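Local coordinates for protein putative histidinol-phosphate aminotransferase (Erwinia carotovora atroseptica, PDB 3LY1) that binds pyridoxal 5'-phosphate and is probably an aminotransferase, perhaps acting on histidinol phosphate, at residues N173-F185 / E203-H215. Sequence-based numbering, arbitrary orientation.
Sequences NTMFIVDEAYAEF and ENIILLKTFSKIH. With PLP (pyridoxal-5'-phosphate), chain E; EDO (1,2-ethanediol), chain H.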
ATOM      1  N   ASN A 173       6.292   9.773  28.190  1.00 15.92           N
ATOM      2  CA  ASN A 173       5.125   9.349  27.445  1.00 17.40           C
ATOM      3  C   ASN A 173       4.938  10.071  26.116  1.00 16.53           C
ATOM      4  O   ASN A 173       3.802  10.432  25.787  1.00 16.05           O
ATOM      5  CB  ASN A 173       3.890   9.645  28.277  1.00 18.07           C
ATOM      6  CG  ASN A 173       3.359   8.470  28.908  1.00 23.26           C
ATOM      7  OD1 ASN A 173       2.679   7.669  28.256  1.00 31.80           O
ATOM      8  ND2 ASN A 173       3.642   8.322  30.200  1.00 28.64           N
ATOM      9  N   THR A 174       6.038  10.316  25.402  1.00 15.25           N
ATOM     10  CA  THR A 174       6.012  11.112  24.185  1.00 15.00           C
ATOM     11  C   THR A 174       6.782  10.414  23.066  1.00 14.23           C
ATOM     12  O   THR A 174       7.918  10.009  23.259  1.00 14.50           O
ATOM     13  CB  THR A 174       6.579  12.541  24.460  1.00 15.26           C
ATOM     14  OG1 THR A 174       5.804  13.155  25.516  1.00 15.75           O
ATOM     15  CG2 THR A 174       6.527  13.421  23.202  1.00 16.19           C
HETATM   16  N   MSE A 175       6.124  10.260  21.922  1.00 13.92           N
HETATM   17  CA  MSE A 175       6.741   9.729  20.702  0.70 13.28           C
HETATM   18  C   MSE A 175       6.816  10.859  19.685  1.00 13.92           C
HETATM   19  O   MSE A 175       5.811  11.569  19.469  1.00 14.40           O
HETATM   20  CB  MSE A 175       5.899   8.575  20.154  0.70 13.09           C
HETATM   21  CG  MSE A 175       6.304   8.054  18.794  0.70 12.49           C
HETATM   22 SE   MSE A 175       8.123   7.359  18.882  0.53 11.34          SE
HETATM   23  CE  MSE A 175       7.866   5.632  19.582  0.70 14.44           C
ATOM     24  N   PHE A 176       7.982  11.010  19.050  1.00 12.53           N
ATOM     25  CA  PHE A 176       8.219  12.034  18.063  1.00 13.03           C
ATOM     26  C   PHE A 176       8.184  11.351  16.713  1.00 13.32           C
ATOM     27  O   PHE A 176       8.885  10.366  16.502  1.00 15.07           O
ATOM     28  CB  PHE A 176       9.590  12.701  18.258  1.00 13.27           C
ATOM     29  CG  PHE A 176       9.670  13.568  19.453  1.00 12.36           C
ATOM     30  CD1 PHE A 176       9.974  13.029  20.694  1.00 11.57           C
ATOM     31  CD2 PHE A 176       9.397  14.932  19.350  1.00 12.13           C
ATOM     32  CE1 PHE A 176       9.986  13.847  21.840  1.00 15.47           C
ATOM     33  CE2 PHE A 176       9.419  15.750  20.476  1.00 13.90           C
ATOM     34  CZ  PHE A 176       9.682  15.219  21.719  1.00 13.19           C
ATOM     35  N   ILE A 177       7.356  11.852  15.810  1.00 12.75           N
ATOM     36  CA  ILE A 177       7.387  11.459  14.409  1.00 11.84           C
ATOM     37  C   ILE A 177       8.005  12.625  13.635  1.00 12.76           C
ATOM     38  O   ILE A 177       7.459  13.729  13.615  1.00 11.95           O
ATOM     39  CB  ILE A 177       5.981  11.181  13.849  1.00 12.47           C
ATOM     40  CG1 ILE A 177       5.243  10.069  14.618  1.00 12.71           C
ATOM     41  CG2 ILE A 177       6.047  10.848  12.337  1.00 10.85           C
ATOM     42  CD1 ILE A 177       3.725  10.018  14.334  1.00 13.90           C
ATOM     43  N   VAL A 178       9.127  12.371  12.965  1.00 11.66           N
ATOM     44  CA  VAL A 178       9.835  13.383  12.222  1.00 12.89           C
ATOM     45  C   VAL A 178       9.789  13.009  10.748  1.00 13.20           C
ATOM     46  O   VAL A 178      10.273  11.942  10.359  1.00 14.44           O
ATOM     47  CB  VAL A 178      11.331  13.554  12.679  1.00 11.44           C
ATOM     48  CG1 VAL A 178      11.971  14.760  12.011  1.00 12.54           C
ATOM     49  CG2 VAL A 178      11.449  13.654  14.227  1.00 13.39           C
ATOM     50  N   ASP A 179       9.171  13.883   9.949  1.00 13.57           N
ATOM     51  CA  ASP A 179       8.836  13.616   8.550  1.00 13.67           C
ATOM     52  C   ASP A 179       9.792  14.401   7.680  1.00 14.49           C
ATOM     53  O   ASP A 179       9.666  15.616   7.542  1.00 14.89           O
ATOM     54  CB  ASP A 179       7.339  13.962   8.305  1.00 13.84           C
ATOM     55  CG  ASP A 179       6.852  13.634   6.897  1.00 14.86           C
ATOM     56  OD1 ASP A 179       7.714  13.441   5.963  1.00 14.01           O
ATOM     57  OD2 ASP A 179       5.572  13.598   6.719  1.00 13.46           O
ATOM     58  N   GLU A 180      10.768  13.695   7.103  1.00 13.57           N
ATOM     59  CA  GLU A 180      11.799  14.320   6.309  1.00 13.06           C
ATOM     60  C   GLU A 180      11.625  14.044   4.827  1.00 13.07           C
ATOM     61  O   GLU A 180      12.607  13.885   4.107  1.00 13.63           O
ATOM     62  CB  GLU A 180      13.156  13.863   6.813  1.00 13.33           C
ATOM     63  CG  GLU A 180      13.415  14.315   8.284  1.00 14.22           C
ATOM     64  CD  GLU A 180      14.822  13.983   8.830  1.00 16.04           C
ATOM     65  OE1 GLU A 180      15.691  13.423   8.101  1.00 15.95           O
ATOM     66  OE2 GLU A 180      15.048  14.311  10.024  1.00 16.37           O
ATOM     67  N   ALA A 181      10.365  14.016   4.369  1.00 13.88           N
ATOM     68  CA  ALA A 181      10.016  13.835   2.952  1.00 12.96           C
ATOM     69  C   ALA A 181      10.901  14.670   2.044  1.00 14.08           C
ATOM     70  O   ALA A 181      11.412  14.158   1.054  1.00 14.63           O
ATOM     71  CB  ALA A 181       8.526  14.182   2.721  1.00 13.03           C
ATOM     72  N   TYR A 182      11.104  15.952   2.377  1.00 14.17           N
ATOM     73  CA  TYR A 182      11.801  16.876   1.462  1.00 14.56           C
ATOM     74  C   TYR A 182      13.268  17.158   1.798  1.00 15.02           C
ATOM     75  O   TYR A 182      13.851  18.122   1.281  1.00 15.86           O
ATOM     76  CB  TYR A 182      11.030  18.205   1.357  1.00 13.95           C
ATOM     77  CG  TYR A 182       9.579  18.032   0.932  1.00 14.39           C
ATOM     78  CD1 TYR A 182       9.219  17.868  -0.395  1.00 14.08           C
ATOM     79  CD2 TYR A 182       8.573  18.024   1.874  1.00 12.88           C
ATOM     80  CE1 TYR A 182       7.873  17.663  -0.752  1.00 13.40           C
ATOM     81  CE2 TYR A 182       7.237  17.850   1.516  1.00 13.70           C
ATOM     82  CZ  TYR A 182       6.897  17.665   0.202  1.00 15.56           C
ATOM     83  OH  TYR A 182       5.562  17.459  -0.140  1.00 15.32           O
ATOM     84  N   ALA A 183      13.861  16.349   2.663  1.00 14.58           N
ATOM     85  CA  ALA A 183      15.126  16.727   3.324  1.00 14.99           C
ATOM     86  C   ALA A 183      16.320  16.825   2.363  1.00 14.83           C
ATOM     87  O   ALA A 183      17.181  17.663   2.555  1.00 14.14           O
ATOM     88  CB  ALA A 183      15.453  15.779   4.462  1.00 15.45           C
ATOM     89  N   GLU A 184      16.352  16.031   1.302  1.00 14.99           N
ATOM     90  CA  GLU A 184      17.485  16.094   0.374  1.00 15.96           C
ATOM     91  C   GLU A 184      17.613  17.394  -0.445  1.00 16.35           C
ATOM     92  O   GLU A 184      18.670  17.684  -1.002  1.00 17.41           O
ATOM     93  CB  GLU A 184      17.496  14.871  -0.551  1.00 16.97           C
ATOM     94  CG  GLU A 184      17.760  13.533   0.177  1.00 17.17           C
ATOM     95  CD  GLU A 184      16.513  12.845   0.747  1.00 20.23           C
ATOM     96  OE1 GLU A 184      15.427  13.451   0.798  1.00 19.60           O
ATOM     97  OE2 GLU A 184      16.633  11.675   1.173  1.00 23.10           O
ATOM     98  N   PHE A 185      16.556  18.185  -0.505  1.00 17.15           N
ATOM     99  CA  PHE A 185      16.580  19.471  -1.192  1.00 16.04           C
ATOM    100  C   PHE A 185      17.210  20.578  -0.344  1.00 16.56           C
ATOM    101  O   PHE A 185      17.467  21.664  -0.864  1.00 17.40           O
ATOM    102  CB  PHE A 185      15.151  19.892  -1.531  1.00 16.03           C
ATOM    103  CG  PHE A 185      14.476  19.019  -2.544  1.00 15.89           C
ATOM    104  CD1 PHE A 185      14.880  19.021  -3.861  1.00 16.28           C
ATOM    105  CD2 PHE A 185      13.388  18.246  -2.192  1.00 14.06           C
ATOM    106  CE1 PHE A 185      14.245  18.226  -4.804  1.00 16.26           C
ATOM    107  CE2 PHE A 185      12.747  17.456  -3.113  1.00 14.63           C
ATOM    108  CZ  PHE A 185      13.172  17.437  -4.433  1.00 14.04           C
ATOM    109  N   GLU A 203      14.709   5.590  21.391  1.00 14.45           N
ATOM    110  CA  GLU A 203      13.493   4.804  21.371  1.00 14.67           C
ATOM    111  C   GLU A 203      12.219   5.659  21.269  1.00 14.23           C
ATOM    112  O   GLU A 203      11.123   5.121  21.288  1.00 13.62           O
ATOM    113  CB  GLU A 203      13.453   3.936  22.633  1.00 15.53           C
ATOM    114  CG  GLU A 203      14.733   3.062  22.740  1.00 18.60           C
ATOM    115  CD  GLU A 203      14.767   2.095  23.916  1.00 23.72           C
ATOM    116  OE1 GLU A 203      13.698   1.667  24.393  1.00 26.16           O
ATOM    117  OE2 GLU A 203      15.893   1.762  24.344  1.00 24.38           O
ATOM    118  N   ASN A 204      12.377   6.986  21.147  1.00 13.59           N
ATOM    119  CA  ASN A 204      11.252   7.904  21.088  1.00 13.20           C
ATOM    120  C   ASN A 204      11.173   8.682  19.770  1.00 13.49           C
ATOM    121  O   ASN A 204      10.571   9.765  19.720  1.00 13.81           O
ATOM    122  CB  ASN A 204      11.292   8.849  22.294  1.00 13.30           C
ATOM    123  CG  ASN A 204      12.465   9.847  22.272  1.00 12.65           C
ATOM    124  OD1 ASN A 204      13.452   9.657  21.587  1.00 11.93           O
ATOM    125  ND2 ASN A 204      12.359  10.892  23.088  1.00 11.37           N
ATOM    126  N   ILE A 205      11.768   8.141  18.708  1.00 12.93           N
ATOM    127  CA  ILE A 205      11.743   8.796  17.406  1.00 12.79           C
ATOM    128  C   ILE A 205      11.351   7.828  16.298  1.00 12.96           C
ATOM    129  O   ILE A 205      11.950   6.762  16.181  1.00 13.73           O
ATOM    130  CB  ILE A 205      13.129   9.346  16.965  1.00 13.18           C
ATOM    131  CG1 ILE A 205      13.815  10.137  18.068  1.00 12.36           C
ATOM    132  CG2 ILE A 205      12.967  10.150  15.656  1.00 12.19           C
ATOM    133  CD1 ILE A 205      15.279  10.590  17.737  1.00 10.61           C
ATOM    134  N   ILE A 206      10.377   8.235  15.476  1.00 12.47           N
ATOM    135  CA  ILE A 206      10.054   7.623  14.170  1.00 11.76           C
ATOM    136  C   ILE A 206      10.438   8.659  13.083  1.00 12.31           C
ATOM    137  O   ILE A 206       9.924   9.784  13.043  1.00 12.52           O
ATOM    138  CB  ILE A 206       8.509   7.229  14.098  1.00 11.46           C
ATOM    139  CG1 ILE A 206       8.148   6.205  15.181  1.00  9.72           C
ATOM    140  CG2 ILE A 206       8.082   6.749  12.694  1.00 12.25           C
ATOM    141  CD1 ILE A 206       6.576   6.158  15.577  1.00  8.41           C
ATOM    142  N   LEU A 207      11.389   8.285  12.245  1.00 12.02           N
ATOM    143  CA  LEU A 207      11.741   9.035  11.057  1.00 13.31           C
ATOM    144  C   LEU A 207      10.993   8.449   9.891  1.00 13.01           C
ATOM    145  O   LEU A 207      11.031   7.231   9.653  1.00 14.27           O
ATOM    146  CB  LEU A 207      13.227   8.935  10.791  1.00 12.77           C
ATOM    147  CG  LEU A 207      13.797   9.475   9.487  1.00 13.44           C
ATOM    148  CD1 LEU A 207      13.446  10.965   9.310  1.00 12.17           C
ATOM    149  CD2 LEU A 207      15.291   9.253   9.484  1.00 12.41           C
ATOM    150  N   LEU A 208      10.335   9.307   9.146  1.00 12.50           N
ATOM    151  CA  LEU A 208       9.627   8.892   7.941  1.00 12.84           C
ATOM    152  C   LEU A 208      10.301   9.518   6.745  1.00 12.84           C
ATOM    153  O   LEU A 208      10.610  10.745   6.742  1.00 14.08           O
ATOM    154  CB  LEU A 208       8.182   9.325   7.996  1.00 11.66           C
ATOM    155  CG  LEU A 208       7.313   8.712   9.091  1.00 13.64           C
ATOM    156  CD1 LEU A 208       5.985   9.345   9.031  1.00 12.86           C
ATOM    157  CD2 LEU A 208       7.240   7.132   9.022  1.00 14.88           C
ATOM    158  N   LYS A 209      10.510   8.667   5.740  1.00 12.12           N
ATOM    159  CA  LYS A 209      11.098   9.086   4.484  0.50 12.66           C
ATOM    160  C   LYS A 209      10.361   8.451   3.313  1.00 13.30           C
ATOM    161  O   LYS A 209       9.570   7.515   3.479  1.00 13.24           O
ATOM    162  CB  LYS A 209      12.619   8.804   4.457  0.50 12.76           C
ATOM    163  CG  LYS A 209      13.433   9.857   5.288  0.50 12.37           C
ATOM    164  CD  LYS A 209      14.949   9.697   5.200  0.50 11.50           C
ATOM    165  CE  LYS A 209      15.465  10.079   3.801  0.50  9.87           C
ATOM    166  NZ  LYS A 209      15.468  11.570   3.558  0.50  8.91           N
ATOM    167  N   THR A 210      10.570   9.013   2.126  1.00 13.91           N
ATOM    168  CA  THR A 210       9.830   8.612   0.928  1.00 13.96           C
ATOM    169  C   THR A 210      10.746   8.702  -0.288  1.00 14.78           C
ATOM    170  O   THR A 210      11.679   9.469  -0.269  1.00 14.11           O
ATOM    171  CB  THR A 210       8.590   9.486   0.705  1.00 15.70           C
ATOM    172  OG1 THR A 210       7.837   8.981  -0.415  1.00 15.38           O
ATOM    173  CG2 THR A 210       8.975  10.942   0.489  1.00 15.82           C
ATOM    174  N   PHE A 211      10.466   7.905  -1.323  1.00 15.16           N
ATOM    175  CA  PHE A 211      11.106   8.029  -2.647  1.00 14.61           C
ATOM    176  C   PHE A 211      10.329   8.978  -3.603  1.00 14.72           C
ATOM    177  O   PHE A 211      10.672   9.118  -4.786  1.00 13.89           O
ATOM    178  CB  PHE A 211      11.252   6.649  -3.275  1.00 14.32           C
ATOM    179  CG  PHE A 211      12.379   5.822  -2.708  1.00 14.81           C
ATOM    180  CD1 PHE A 211      12.243   5.089  -1.525  1.00 14.07           C
ATOM    181  CD2 PHE A 211      13.580   5.775  -3.358  1.00 15.03           C
ATOM    182  CE1 PHE A 211      13.312   4.329  -1.035  1.00 13.23           C
ATOM    183  CE2 PHE A 211      14.650   5.000  -2.883  1.00 17.12           C
ATOM    184  CZ  PHE A 211      14.515   4.282  -1.719  1.00 15.06           C
ATOM    185  N   SER A 212       9.267   9.593  -3.101  1.00 15.54           N
ATOM    186  CA  SER A 212       8.319  10.338  -3.917  1.00 16.02           C
ATOM    187  C   SER A 212       8.860  11.718  -4.366  1.00 16.45           C
ATOM    188  O   SER A 212       8.280  12.309  -5.250  1.00 16.98           O
ATOM    189  CB  SER A 212       7.006  10.543  -3.170  1.00 16.34           C
ATOM    190  OG  SER A 212       6.269   9.357  -3.030  1.00 16.78           O
ATOM    191  N   LYS A 213       9.938  12.219  -3.762  1.00 15.41           N
ATOM    192  CA  LYS A 213      10.350  13.628  -3.965  1.00 16.03           C
ATOM    193  C   LYS A 213      11.708  13.736  -4.665  1.00 15.73           C
ATOM    194  O   LYS A 213      11.738  13.710  -5.885  1.00 15.27           O
ATOM    195  CB  LYS A 213      10.265  14.417  -2.661  1.00 16.57           C
ATOM    196  CG  LYS A 213       8.914  14.245  -1.891  1.00 16.93           C
ATOM    197  CD  LYS A 213       7.685  14.756  -2.627  1.00 18.62           C
ATOM    198  CE  LYS A 213       6.384  14.459  -1.894  1.00 22.75           C
ATOM    199  NZ  LYS A 213       5.183  14.981  -2.627  1.00 26.40           N
ATOM    200  N   ILE A 214      12.824  13.772  -3.952  1.00 16.54           N
ATOM    201  CA  ILE A 214      14.119  13.871  -4.659  1.00 16.64           C
ATOM    202  C   ILE A 214      14.255  12.727  -5.684  1.00 16.77           C
ATOM    203  O   ILE A 214      14.750  12.951  -6.808  1.00 16.57           O
ATOM    204  CB  ILE A 214      15.349  13.914  -3.698  1.00 16.21           C
ATOM    205  CG1 ILE A 214      16.633  14.297  -4.453  1.00 19.74           C
ATOM    206  CG2 ILE A 214      15.550  12.619  -2.994  1.00 17.41           C
ATOM    207  CD1 ILE A 214      17.013  15.735  -4.332  1.00 18.61           C
ATOM    208  N   HIS A 215      13.802  11.520  -5.311  1.00 16.31           N
ATOM    209  CA  HIS A 215      13.934  10.357  -6.180  1.00 16.15           C
ATOM    210  C   HIS A 215      12.872  10.334  -7.281  1.00 15.50           C
ATOM    211  O   HIS A 215      12.894   9.465  -8.126  1.00 16.12           O
ATOM    212  CB  HIS A 215      13.879   9.044  -5.375  1.00 17.24           C
ATOM    213  CG  HIS A 215      15.103   8.778  -4.537  1.00 17.22           C
ATOM    214  ND1 HIS A 215      16.195   8.104  -5.024  1.00 19.80           N
ATOM    215  CD2 HIS A 215      15.392   9.087  -3.250  1.00 19.72           C
ATOM    216  CE1 HIS A 215      17.103   7.999  -4.071  1.00 21.06           C
ATOM    217  NE2 HIS A 215      16.643   8.590  -2.986  1.00 17.27           N
TER
HETATM  218  N1  PLP E 500       4.961  13.838   4.146  1.00 22.27           N
HETATM  219  C2  PLP E 500       4.905  15.097   3.585  1.00 23.66           C
HETATM  220  C2A PLP E 500       5.433  16.266   4.380  1.00 21.62           C
HETATM  221  C3  PLP E 500       4.331  15.240   2.322  1.00 23.38           C
HETATM  222  O3  PLP E 500       4.258  16.482   1.778  1.00 23.50           O
HETATM  223  C4  PLP E 500       3.826  14.107   1.645  1.00 29.17           C
HETATM  224  C4A PLP E 500       3.323  14.221   0.229  1.00 33.61           C
HETATM  225  O4A PLP E 500       2.512  15.110   0.027  1.00 41.58           O
HETATM  226  C5  PLP E 500       3.883  12.841   2.238  1.00 23.83           C
HETATM  227  C6  PLP E 500       4.450  12.743   3.509  1.00 22.61           C
HETATM  228  C5A PLP E 500       3.343  11.598   1.565  1.00 26.61           C
HETATM  229  O4P PLP E 500       3.994  11.255   0.327  1.00 24.18           O
HETATM  230  P   PLP E 500       4.130   9.735  -0.142  1.00 23.16           P
HETATM  231  O1P PLP E 500       2.986   8.893   0.331  1.00 23.75           O
HETATM  232  O2P PLP E 500       5.453   9.337   0.455  1.00 25.58           O
HETATM  233  O3P PLP E 500       4.192   9.888  -1.652  1.00 27.13           O
HETATM  234  C1  EDO H   2      15.832   7.117   0.445  1.00 40.92           C
HETATM  235  O1  EDO H   2      15.682   8.210   1.344  1.00 40.07           O
HETATM  236  C2  EDO H   2      17.261   6.609   0.546  1.00 40.94           C
HETATM  237  O2  EDO H   2      18.077   7.443  -0.268  1.00 42.85           O
HETATM  238  O   HOH W   1      10.044  11.064  24.803  1.00 13.61           O
HETATM  239  O   HOH W   2      16.497  12.862   5.738  1.00 19.14           O
HETATM  240  O   HOH W   3      12.316  11.461   2.045  1.00 16.55           O
HETATM  241  O   HOH W   4      13.200  13.756  -0.849  1.00 20.05           O
HETATM  242  O   HOH W   5      14.401  10.197   0.303  1.00 25.72           O
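K209, near the end of strand 205-210, forms a salt bridge with E184, in the 3-10 segment 183-185, NZ lying 2.7 Å from OE2 and above the carboxylate plane. In this conformer, one of two modelled, bends at chi3 (70°) and chi4 (74°) bring the amine there; a water links NZ to E180 OE1, whose carboxylate is also held by S193 and I194. Five backbone hydrogen bonds, from F176 N to N204 O through E180 N to L208 O, zip strands 174-179 and 205-210 in parallel.

At and just past the C-terminal strand ends, both segments hold the cofactor. D179 OD2 accepts from PLP N1 at 2.7 Å, which probably stabilises a protonated pyridine; Y146 also bonds this oxygen, and OD1 takes A181 N in an Asx turn. Y182 OH meets PLP O3, while T210 OG1 and S212 OG donate to the phosphate. The K213 chain passes the Y182 ring obliquely, CD 3.5 Å from CE1.

I214 CD1 sits over one face of the F185 ring, and L207 CD1 packs across E180 CD (3.4 Å). I177 CG2 touches L208 CD1 on the face packed against helix 76-88. Adjacent parallel beta-alpha-beta strands presenting PLP ligands from their C-terminal ends recall the large domain of fold-type I enzymes.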